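Local atomic coordinates of fatty acyl CoA synthetase FADD13 (FATTY-ACYL-CoA SYNTHETASE) (Mycobacterium tuberculosis, PDB entry 3R44), a protein that belongs to the ANL superfamily of AMP-binding enzymes, with a large N-terminal part and a smaller C-terminal domain. Residues 22-33 against 45-53; 85-96 against 164-175. All coordinates share one frame; numbering follows the deposited sequence. Where two conformers were deposited one is given.

Contact 1 of 2, residues 22-33 against 45-53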
loop_
_atom_site.group_PDB
_atom_site.type_symbol
_atom_site.label_atom_id
_atom_site.label_comp_id
_atom_site.label_asym_id
_atom_site.label_seq_id
_atom_site.Cartn_x
_atom_site.Cartn_y
_atom_site.Cartn_z
ATOM N N LEU A 22 -20.477 1.078 -9.288
ATOM C CA LEU A 22 -20.676 2.494 -9.074
ATOM C C LEU A 22 -22.057 2.929 -9.558
ATOM O O LEU A 22 -22.727 3.754 -8.898
ATOM C CB LEU A 22 -19.596 3.302 -9.792
ATOM C CG LEU A 22 -19.713 4.824 -9.787
ATOM C CD1 LEU A 22 -19.602 5.337 -8.249
ATOM C CD2 LEU A 22 -18.717 5.588 -10.711
ATOM N N ARG A 23 -22.454 2.454 -10.721
ATOM C CA ARG A 23 -23.783 2.791 -11.248
ATOM C C ARG A 23 -24.888 2.338 -10.293
ATOM O O ARG A 23 -25.870 3.032 -10.094
ATOM C CB ARG A 23 -23.989 2.232 -12.651
ATOM C CG ARG A 23 -25.261 2.676 -13.235
ATOM C CD ARG A 23 -25.722 1.716 -14.274
ATOM N NE ARG A 23 -26.831 2.306 -15.050
ATOM C CZ ARG A 23 -28.116 2.036 -14.861
ATOM N NH1 ARG A 23 -28.500 1.176 -13.905
ATOM N NH2 ARG A 23 -29.028 2.620 -15.648
ATOM N N GLN A 24 -24.705 1.187 -9.681
ATOM C CA GLN A 24 -25.680 0.657 -8.734
ATOM C C GLN A 24 -25.710 1.516 -7.473
ATOM O O GLN A 24 -26.791 1.817 -6.971
ATOM C CB GLN A 24 -25.395 -0.783 -8.425
ATOM C CG GLN A 24 -25.692 -1.693 -9.598
ATOM C CD GLN A 24 -25.291 -3.122 -9.367
ATOM O OE1 GLN A 24 -24.381 -3.403 -8.612
ATOM N NE2 GLN A 24 -25.981 -4.044 -10.035
ATOM N N ARG A 25 -24.550 2.013 -7.028
ATOM C CA ARG A 25 -24.532 2.935 -5.846
ATOM C C ARG A 25 -25.220 4.231 -6.229
ATOM O O ARG A 25 -26.003 4.776 -5.451
ATOM C CB ARG A 25 -23.135 3.145 -5.309
ATOM C CG ARG A 25 -23.045 4.205 -4.216
ATOM C CD ARG A 25 -23.956 4.047 -3.029
ATOM N NE ARG A 25 -23.686 2.844 -2.301
ATOM C CZ ARG A 25 -24.470 2.355 -1.374
ATOM N NH1 ARG A 25 -25.595 2.969 -1.081
ATOM N NH2 ARG A 25 -24.139 1.239 -0.749
ATOM N N ALA A 26 -25.056 4.644 -7.498
ATOM C CA ALA A 26 -25.721 5.830 -7.963
ATOM C C ALA A 26 -27.239 5.614 -8.125
ATOM O O ALA A 26 -27.983 6.560 -8.279
ATOM C CB ALA A 26 -25.138 6.350 -9.254
ATOM N N THR A 27 -27.681 4.382 -8.126
ATOM C CA THR A 27 -29.124 4.095 -8.182
ATOM C C THR A 27 -29.759 3.986 -6.750
ATOM O O THR A 27 -30.887 4.404 -6.526
ATOM C CB THR A 27 -29.348 2.823 -9.056
ATOM O OG1 THR A 27 -28.711 2.974 -10.338
ATOM C CG2 THR A 27 -30.838 2.477 -9.270
ATOM N N VAL A 28 -29.062 3.362 -5.812
ATOM C CA VAL A 28 -29.527 3.261 -4.419
ATOM C C VAL A 28 -29.514 4.640 -3.782
ATOM O O VAL A 28 -30.428 5.006 -3.026
ATOM C CB VAL A 28 -28.577 2.353 -3.612
ATOM C CG1 VAL A 28 -29.003 2.236 -2.166
ATOM C CG2 VAL A 28 -28.487 0.965 -4.237
ATOM N N SER A 29 -28.457 5.404 -4.070
ATOM C CA SER A 29 -28.148 6.627 -3.324
ATOM C C SER A 29 -27.692 7.719 -4.248
ATOM O O SER A 29 -26.598 8.173 -4.068
ATOM C CB SER A 29 -26.952 6.409 -2.391
ATOM O OG SER A 29 -27.046 5.217 -1.688
ATOM N N PRO A 30 -28.511 8.150 -5.199
ATOM C CA PRO A 30 -28.048 9.059 -6.244
ATOM C C PRO A 30 -27.615 10.406 -5.708
ATOM O O PRO A 30 -26.713 11.041 -6.250
ATOM C CB PRO A 30 -29.283 9.239 -7.150
ATOM C CG PRO A 30 -30.407 8.676 -6.440
ATOM C CD PRO A 30 -29.854 7.638 -5.507
ATOM N N ARG A 31 -28.273 10.844 -4.638
ATOM C CA ARG A 31 -28.026 12.191 -4.130
ATOM C C ARG A 31 -27.097 12.219 -2.933
ATOM O O ARG A 31 -26.814 13.276 -2.362
ATOM C CB ARG A 31 -29.384 12.887 -3.877
ATOM C CG ARG A 31 -30.267 12.911 -5.204
ATOM C CD ARG A 31 -29.469 13.803 -6.170
ATOM N NE ARG A 31 -29.924 14.004 -7.541
ATOM C CZ ARG A 31 -30.515 15.116 -7.995
ATOM N NH1 ARG A 31 -30.812 16.156 -7.182
ATOM N NH2 ARG A 31 -30.842 15.185 -9.285
ATOM N N LEU A 32 -26.599 11.066 -2.550
ATOM C CA LEU A 32 -25.618 11.000 -1.512
ATOM C C LEU A 32 -24.296 11.562 -1.988
ATOM O O LEU A 32 -23.863 11.268 -3.104
ATOM C CB LEU A 32 -25.424 9.542 -1.086
ATOM C CG LEU A 32 -24.290 9.259 -0.113
ATOM C CD1 LEU A 32 -24.500 9.974 1.267
ATOM C CD2 LEU A 32 -24.213 7.751 0.078
ATOM N N GLN A 33 -23.660 12.434 -1.198
ATOM C CA GLN A 33 -22.323 12.889 -1.581
ATOM C C GLN A 33 -21.291 11.773 -1.770
ATOM O O GLN A 33 -21.152 10.846 -0.916
ATOM C CB GLN A 33 -21.784 13.932 -0.634
ATOM C CG GLN A 33 -22.625 15.206 -0.548
ATOM C CD GLN A 33 -21.856 16.250 0.222
ATOM O OE1 GLN A 33 -21.536 16.062 1.365
ATOM N NE2 GLN A 33 -21.456 17.290 -0.458
ATOM N N THR A 45 -22.291 14.328 -6.033
ATOM C CA THR A 45 -23.102 13.208 -5.599
ATOM C C THR A 45 -22.732 11.933 -6.353
ATOM O O THR A 45 -22.000 11.951 -7.323
ATOM C CB THR A 45 -24.552 13.445 -5.867
ATOM O OG1 THR A 45 -24.693 13.601 -7.277
ATOM C CG2 THR A 45 -25.087 14.734 -5.138
ATOM N N TYR A 46 -23.236 10.808 -5.873
ATOM C CA TYR A 46 -23.002 9.528 -6.579
ATOM C C TYR A 46 -23.515 9.559 -8.017
ATOM O O TYR A 46 -22.852 9.072 -8.937
ATOM C CB TYR A 46 -23.515 8.311 -5.803
ATOM C CG TYR A 46 -22.452 7.824 -4.892
ATOM C CD1 TYR A 46 -22.481 8.119 -3.525
ATOM C CD2 TYR A 46 -21.385 7.111 -5.385
ATOM C CE1 TYR A 46 -21.470 7.698 -2.694
ATOM C CE2 TYR A 46 -20.361 6.704 -4.587
ATOM C CZ TYR A 46 -20.384 6.989 -3.231
ATOM O OH TYR A 46 -19.305 6.523 -2.464
ATOM N N ALA A 47 -24.683 10.148 -8.228
ATOM C CA ALA A 47 -25.195 10.279 -9.616
ATOM C C ALA A 47 -24.216 11.103 -10.485
ATOM O O ALA A 47 -23.934 10.739 -11.643
ATOM C CB ALA A 47 -26.608 10.892 -9.644
ATOM N N GLN A 48 -23.668 12.184 -9.937
ATOM C CA GLN A 48 -22.671 12.980 -10.707
ATOM C C GLN A 48 -21.370 12.232 -10.940
ATOM O O GLN A 48 -20.783 12.309 -12.034
ATOM C CB GLN A 48 -22.367 14.324 -10.065
ATOM C CG GLN A 48 -23.611 15.170 -9.912
ATOM C CD GLN A 48 -23.379 16.408 -9.067
ATOM O OE1 GLN A 48 -22.883 16.349 -7.918
ATOM N NE2 GLN A 48 -23.772 17.541 -9.609
ATOM N N MET A 49 -20.940 11.474 -9.939
ATOM C CA MET A 49 -19.721 10.755 -10.097
ATOM C C MET A 49 -19.900 9.679 -11.202
ATOM O O MET A 49 -18.993 9.471 -12.023
ATOM C CB MET A 49 -19.319 10.085 -8.794
ATOM C CG MET A 49 -17.932 9.499 -8.915
ATOM S SD MET A 49 -17.167 9.424 -7.306
ATOM C CE MET A 49 -17.602 7.768 -6.897
ATOM N N ASN A 50 -21.026 8.953 -11.165
ATOM C CA ASN A 50 -21.303 7.953 -12.184
ATOM C C ASN A 50 -21.318 8.620 -13.584
ATOM O O ASN A 50 -20.734 8.094 -14.558
ATOM C CB ASN A 50 -22.609 7.174 -11.946
ATOM C CG ASN A 50 -22.756 6.027 -12.893
ATOM O OD1 ASN A 50 -21.910 5.111 -12.908
ATOM N ND2 ASN A 50 -23.720 6.121 -13.793
ATOM N N ALA A 51 -21.948 9.794 -13.699
ATOM C CA ALA A 51 -21.985 10.520 -14.975
ATOM C C ALA A 51 -20.594 10.938 -15.437
ATOM O O ALA A 51 -20.250 10.796 -16.585
ATOM C CB ALA A 51 -22.900 11.720 -14.887
ATOM N N LEU A 52 -19.739 11.349 -14.532
ATOM C CA LEU A 52 -18.389 11.703 -14.941
ATOM C C LEU A 52 -17.588 10.447 -15.337
ATOM O O LEU A 52 -16.761 10.509 -16.241
ATOM C CB LEU A 52 -17.634 12.394 -13.819
ATOM C CG LEU A 52 -16.227 12.869 -14.108
ATOM C CD1 LEU A 52 -16.165 13.788 -15.300
ATOM C CD2 LEU A 52 -15.708 13.679 -12.882
ATOM N N ALA A 53 -17.764 9.340 -14.619
ATOM C CA ALA A 53 -17.160 8.078 -15.064
ATOM C C ALA A 53 -17.573 7.712 -16.493
ATOM O O ALA A 53 -16.753 7.232 -17.292
ATOM C CB ALA A 53 -17.488 6.921 -14.063
#

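Contact 2 of 2, residues 85-96 against 164-175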
loop_
_atom_site.group_PDB
_atom_site.type_symbol
_atom_site.label_atom_id
_atom_site.label_comp_id
_atom_site.label_asym_id
_atom_site.label_seq_id
_atom_site.Cartn_x
_atom_site.Cartn_y
_atom_site.Cartn_z
ATOM N N PHE A 85 -10.525 5.695 -13.498
ATOM C CA PHE A 85 -10.478 4.337 -13.049
ATOM C C PHE A 85 -11.844 3.618 -13.261
ATOM O O PHE A 85 -11.895 2.506 -13.825
ATOM C CB PHE A 85 -10.064 4.259 -11.574
ATOM C CG PHE A 85 -9.903 2.865 -11.083
ATOM C CD1 PHE A 85 -8.683 2.172 -11.254
ATOM C CD2 PHE A 85 -10.957 2.197 -10.515
ATOM C CE1 PHE A 85 -8.518 0.839 -10.790
ATOM C CE2 PHE A 85 -10.810 0.830 -10.093
ATOM C CZ PHE A 85 -9.582 0.171 -10.224
ATOM N N TYR A 86 -12.909 4.238 -12.780
ATOM C CA TYR A 86 -14.249 3.728 -12.991
ATOM C C TYR A 86 -14.652 3.632 -14.470
ATOM O O TYR A 86 -15.315 2.667 -14.872
ATOM C CB TYR A 86 -15.276 4.543 -12.250
ATOM C CG TYR A 86 -15.331 4.279 -10.760
ATOM C CD1 TYR A 86 -15.631 2.994 -10.273
ATOM C CD2 TYR A 86 -15.140 5.299 -9.841
ATOM C CE1 TYR A 86 -15.747 2.750 -8.862
ATOM C CE2 TYR A 86 -15.248 5.067 -8.484
ATOM C CZ TYR A 86 -15.526 3.788 -8.004
ATOM O OH TYR A 86 -15.668 3.528 -6.675
ATOM N N GLY A 87 -14.303 4.654 -15.250
ATOM C CA GLY A 87 -14.569 4.690 -16.667
ATOM C C GLY A 87 -13.871 3.542 -17.365
ATOM O O GLY A 87 -14.466 2.795 -18.151
ATOM N N ALA A 88 -12.576 3.357 -17.080
ATOM C CA ALA A 88 -11.852 2.191 -17.619
ATOM C C ALA A 88 -12.505 0.853 -17.219
ATOM O O ALA A 88 -12.636 -0.046 -18.082
ATOM C CB ALA A 88 -10.355 2.196 -17.175
ATOM N N ALA A 89 -12.896 0.736 -15.945
ATOM C CA ALA A 89 -13.611 -0.456 -15.439
ATOM C C ALA A 89 -14.864 -0.799 -16.282
ATOM O O ALA A 89 -15.074 -1.942 -16.697
ATOM C CB ALA A 89 -13.960 -0.288 -13.938
ATOM N N LYS A 90 -15.679 0.208 -16.587
ATOM C CA LYS A 90 -16.883 0.012 -17.392
ATOM C C LYS A 90 -16.563 -0.495 -18.791
ATOM O O LYS A 90 -17.355 -1.239 -19.361
ATOM C CB LYS A 90 -17.684 1.300 -17.512
ATOM C CG LYS A 90 -18.293 1.750 -16.152
ATOM C CD LYS A 90 -19.014 3.097 -16.384
ATOM C CE LYS A 90 -19.419 3.754 -15.081
ATOM N NZ LYS A 90 -20.808 3.522 -14.936
ATOM N N LEU A 91 -15.425 -0.077 -19.344
ATOM C CA LEU A 91 -14.961 -0.530 -20.672
ATOM C C LEU A 91 -14.208 -1.841 -20.727
ATOM O O LEU A 91 -13.956 -2.370 -21.837
ATOM C CB LEU A 91 -14.039 0.550 -21.285
ATOM C CG LEU A 91 -14.642 1.923 -21.550
ATOM C CD1 LEU A 91 -13.556 2.869 -22.034
ATOM C CD2 LEU A 91 -15.738 1.838 -22.593
ATOM N N GLY A 92 -13.840 -2.396 -19.585
ATOM C CA GLY A 92 -13.024 -3.610 -19.519
ATOM C C GLY A 92 -11.550 -3.298 -19.775
ATOM O O GLY A 92 -10.732 -4.193 -20.016
ATOM N N ALA A 93 -11.225 -2.019 -19.723
ATOM C CA ALA A 93 -9.850 -1.532 -19.758
ATOM C C ALA A 93 -9.107 -1.684 -18.429
ATOM O O ALA A 93 -9.687 -1.932 -17.366
ATOM C CB ALA A 93 -9.762 -0.019 -20.316
ATOM N N VAL A 94 -7.798 -1.501 -18.490
ATOM C CA VAL A 94 -6.932 -1.817 -17.399
ATOM C C VAL A 94 -6.146 -0.556 -17.000
ATOM O O VAL A 94 -5.367 -0.000 -17.789
ATOM C CB VAL A 94 -6.016 -2.963 -17.775
ATOM C CG1 VAL A 94 -5.065 -3.329 -16.616
ATOM C CG2 VAL A 94 -6.845 -4.206 -18.221
ATOM N N ALA A 95 -6.429 -0.061 -15.816
ATOM C CA ALA A 95 -5.768 1.117 -15.335
ATOM C C ALA A 95 -4.400 0.754 -14.801
ATOM O O ALA A 95 -4.219 -0.284 -14.189
ATOM C CB ALA A 95 -6.611 1.821 -14.223
ATOM N N VAL A 96 -3.441 1.619 -15.058
ATOM C CA VAL A 96 -2.060 1.466 -14.595
ATOM C C VAL A 96 -1.695 2.730 -13.770
ATOM O O VAL A 96 -1.132 3.727 -14.283
ATOM C CB VAL A 96 -1.032 1.233 -15.715
ATOM C CG1 VAL A 96 0.324 0.943 -15.117
ATOM C CG2 VAL A 96 -1.450 0.012 -16.608
ATOM N N ALA A 164 -22.019 -0.024 -22.901
ATOM C CA ALA A 164 -22.393 -1.423 -22.841
ATOM C C ALA A 164 -21.290 -2.068 -22.005
ATOM O O ALA A 164 -20.118 -2.076 -22.388
ATOM C CB ALA A 164 -22.456 -2.029 -24.260
ATOM N N VAL A 165 -21.619 -2.531 -20.816
ATOM C CA VAL A 165 -20.591 -3.111 -19.967
ATOM C C VAL A 165 -20.788 -4.611 -20.080
ATOM O O VAL A 165 -21.886 -5.120 -19.773
ATOM C CB VAL A 165 -20.726 -2.633 -18.494
ATOM C CG1 VAL A 165 -19.720 -3.327 -17.597
ATOM C CG2 VAL A 165 -20.563 -1.149 -18.392
ATOM N N GLU A 166 -19.805 -5.321 -20.607
ATOM C CA GLU A 166 -19.963 -6.791 -20.848
ATOM C C GLU A 166 -18.699 -7.551 -20.435
ATOM O O GLU A 166 -18.303 -8.552 -21.045
ATOM C CB GLU A 166 -20.313 -7.070 -22.296
ATOM C CG GLU A 166 -19.259 -6.630 -23.327
ATOM C CD GLU A 166 -19.861 -6.285 -24.694
ATOM O OE1 GLU A 166 -20.961 -5.663 -24.755
ATOM O OE2 GLU A 166 -19.203 -6.625 -25.703
ATOM N N CYS A 167 -18.059 -7.006 -19.414
ATOM C CA CYS A 167 -16.838 -7.555 -18.878
ATOM C C CYS A 167 -16.903 -7.423 -17.368
ATOM O O CYS A 167 -17.720 -6.662 -16.823
ATOM C CB CYS A 167 -15.656 -6.792 -19.399
ATOM S SG CYS A 167 -15.888 -5.099 -19.075
ATOM N N GLY A 168 -16.113 -8.230 -16.693
ATOM C CA GLY A 168 -16.030 -8.152 -15.254
ATOM C C GLY A 168 -15.506 -9.441 -14.695
ATOM O O GLY A 168 -14.853 -10.188 -15.383
ATOM N N GLY A 169 -15.760 -9.702 -13.433
ATOM C CA GLY A 169 -15.279 -10.941 -12.832
ATOM C C GLY A 169 -13.765 -11.032 -12.843
ATOM O O GLY A 169 -13.069 -10.138 -12.371
ATOM N N ASP A 170 -13.276 -12.102 -13.435
ATOM C CA ASP A 170 -11.868 -12.369 -13.548
ATOM C C ASP A 170 -11.186 -11.559 -14.661
ATOM O O ASP A 170 -10.006 -11.725 -14.888
ATOM C CB ASP A 170 -11.694 -13.874 -13.841
ATOM C CG ASP A 170 -10.261 -14.301 -13.839
ATOM O OD1 ASP A 170 -9.541 -13.895 -12.898
ATOM O OD2 ASP A 170 -9.848 -15.061 -14.767
ATOM N N ASP A 171 -11.902 -10.692 -15.368
ATOM C CA ASP A 171 -11.252 -9.775 -16.276
ATOM C C ASP A 171 -10.270 -8.808 -15.570
ATOM O O ASP A 171 -10.564 -8.270 -14.498
ATOM C CB ASP A 171 -12.289 -8.992 -17.086
ATOM C CG ASP A 171 -13.051 -9.884 -18.054
ATOM O OD1 ASP A 171 -12.522 -10.961 -18.415
ATOM O OD2 ASP A 171 -14.154 -9.486 -18.440
ATOM N N ASN A 172 -9.116 -8.584 -16.195
ATOM C CA ASN A 172 -8.166 -7.635 -15.664
ATOM C C ASN A 172 -8.749 -6.266 -15.499
ATOM O O ASN A 172 -9.499 -5.795 -16.372
ATOM C CB ASN A 172 -6.934 -7.457 -16.522
ATOM C CG ASN A 172 -6.158 -8.698 -16.688
ATOM O OD1 ASN A 172 -6.301 -9.621 -15.892
ATOM N ND2 ASN A 172 -5.328 -8.745 -17.749
ATOM N N LEU A 173 -8.344 -5.605 -14.422
ATOM C CA LEU A 173 -8.819 -4.276 -14.076
ATOM C C LEU A 173 -7.680 -3.277 -13.831
ATOM O O LEU A 173 -7.800 -2.103 -14.173
ATOM C CB LEU A 173 -9.717 -4.327 -12.813
ATOM C CG LEU A 173 -10.252 -2.991 -12.256
ATOM C CD1 LEU A 173 -10.931 -2.138 -13.352
ATOM C CD2 LEU A 173 -11.190 -3.143 -11.061
ATOM N N PHE A 174 -6.656 -3.668 -13.102
ATOM C CA PHE A 174 -5.528 -2.747 -12.937
ATOM C C PHE A 174 -4.225 -3.476 -12.827
ATOM O O PHE A 174 -4.222 -4.677 -12.453
ATOM C CB PHE A 174 -5.763 -1.677 -11.864
ATOM C CG PHE A 174 -5.744 -2.165 -10.454
ATOM C CD1 PHE A 174 -4.541 -2.258 -9.771
ATOM C CD2 PHE A 174 -6.907 -2.428 -9.776
ATOM C CE1 PHE A 174 -4.477 -2.722 -8.419
ATOM C CE2 PHE A 174 -6.867 -2.853 -8.436
ATOM C CZ PHE A 174 -5.653 -2.983 -7.750
ATOM N N ILE A 175 -3.138 -2.754 -13.128
ATOM C CA ILE A 175 -1.798 -3.258 -12.879
ATOM C C ILE A 175 -1.078 -2.242 -12.030
ATOM O O ILE A 175 -0.976 -1.083 -12.399
ATOM C CB ILE A 175 -0.980 -3.485 -14.164
ATOM C CG1 ILE A 175 -1.678 -4.375 -15.180
ATOM C CG2 ILE A 175 0.355 -4.137 -13.827
ATOM C CD1 ILE A 175 -1.202 -4.227 -16.613
HETATM O O HOH W 1 -10.146 -6.546 -18.895
HETATM O O HOH W 2 -11.462 -3.867 -16.687
#

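Contact 1 of 2, residues 22-33 against 45-53
Leu-22 and Tyr-46 lie at the heart of an apolar seam between two nearly antiparallel helical segments, 22-28 and 46-53, whose axes come within 8.3 Å at an angle of 150°. Leu-22 packs as a knob among Tyr-46, Met-49, Asn-50 and Ala-53. With its CG anti to the backbone N (chi1 175°), it divides the work between its methyls: CD2 rests on Ala-53 CB, while CD1 meets the Tyr-46 ring at its edge and presses closely on Met-49 CE at 3.4 Å. Arg-25 lies over one face of the same ring, its CG 3.6 Å from the Tyr-46 ring centroid in a CH-pi contact. Beyond that methylene the chain bends, and NH1 bonds Ser-29 OG in the guanidinium plane.

Backbone hydrogen bonds fix the other end. Ala-47 N donates to Pro-30 O (3.0 Å) and Tyr-46 N to Leu-32 O (2.9 Å). The helix start is further closed by a capping box: Gln-48 N bonds Thr-45 OG1, and Thr-45 N bonds Gln-48 OE1.

Gln-33 and Thr-45 then pair as ends of the antiparallel strands 33-37 and 42-45, at the margin of the mixed sheet. Arg-25 bonds Ala-233 O and Met-234 O, the Tyr-46 hydroxyl bonds Val-237 O, and Met-49 packs on Cys-83 of helix 79-91.

Contact 2 of 2, residues 85-96 against 164-175
Ala-95 is gripped through its backbone by two residues of segment 164-175: its N donates to Leu-173 O (3.0 Å), and its O accepts from Ile-175 N (2.9 Å). This single parallel bridge runs between segments 94-96 and 172-175, whose directions differ by only 7°. Phe-174 CA lies 3.1 Å from Ala-95 O and adds a CA-H...O contact. Farther along, Ile-175 O, a buried carbonyl without a conventional partner in the model, lies 3.5 Å from Val-96 CA in a CA-H...O contact.

The tight packing lies where the helix meets the second strand. Leu-173, its CG anti to the backbone N (chi1 177°), forks between two helical residues: CD1 touches Ala-89 CB at 3.6 Å, and CD2 touches Phe-85 CZ. Phe-174 brings CD2 to the edge of the Phe-85 ring, the two planes turned 56° apart. In the antiparallel pairing with strand 186-191, Leu-173 and Phe-174 together stand opposite His-190 in a classic beta bulge, consistent with both side chains reaching Phe-85.

Toward Asn-172 the two segments are joined more loosely. Two waters take over from direct bonds: both donate to Asn-172 O, one also to Gly-92 O (2.7 Å) and the other to Ala-93 O. Here Gly-92 follows helix 79-91 in a Schellman motif. Beyond, Val-165 lays its methyls on Lys-90 O, leading out to exposed Ala-164.

Strand 94-97 also bonds strand 70-74, so the bridge joins the edge of a parallel sheet to the antiparallel sheet of 172-178. Helices 192-205 and 223-235 flank the aromatic core, and Gly-169 borders the bound histidine.

Overall arrangement
Both contacts use helix packing beside a short strand pairing, but their settings differ. Contact 1 is partly buried, near the chain's periphery, and joins elements close in sequence; contact 2 is deeper and ties together segments with 67 residues between them. A capping box and helix-to-helix side-chain packing characterise the first, whereas the second depends on a parallel bridge, aromatic packing and bridging waters. They share a boundary along helix 79-91: Leu-22 and Ala-53 pack on Tyr-86, and Asn-50 OD1 lies 2.8 Å from Lys-90 NZ, probably hydrogen-bonded. Glu-162 joins that polar junction by a salt bridge to Lys-90 and a bond from Asn-50 ND2.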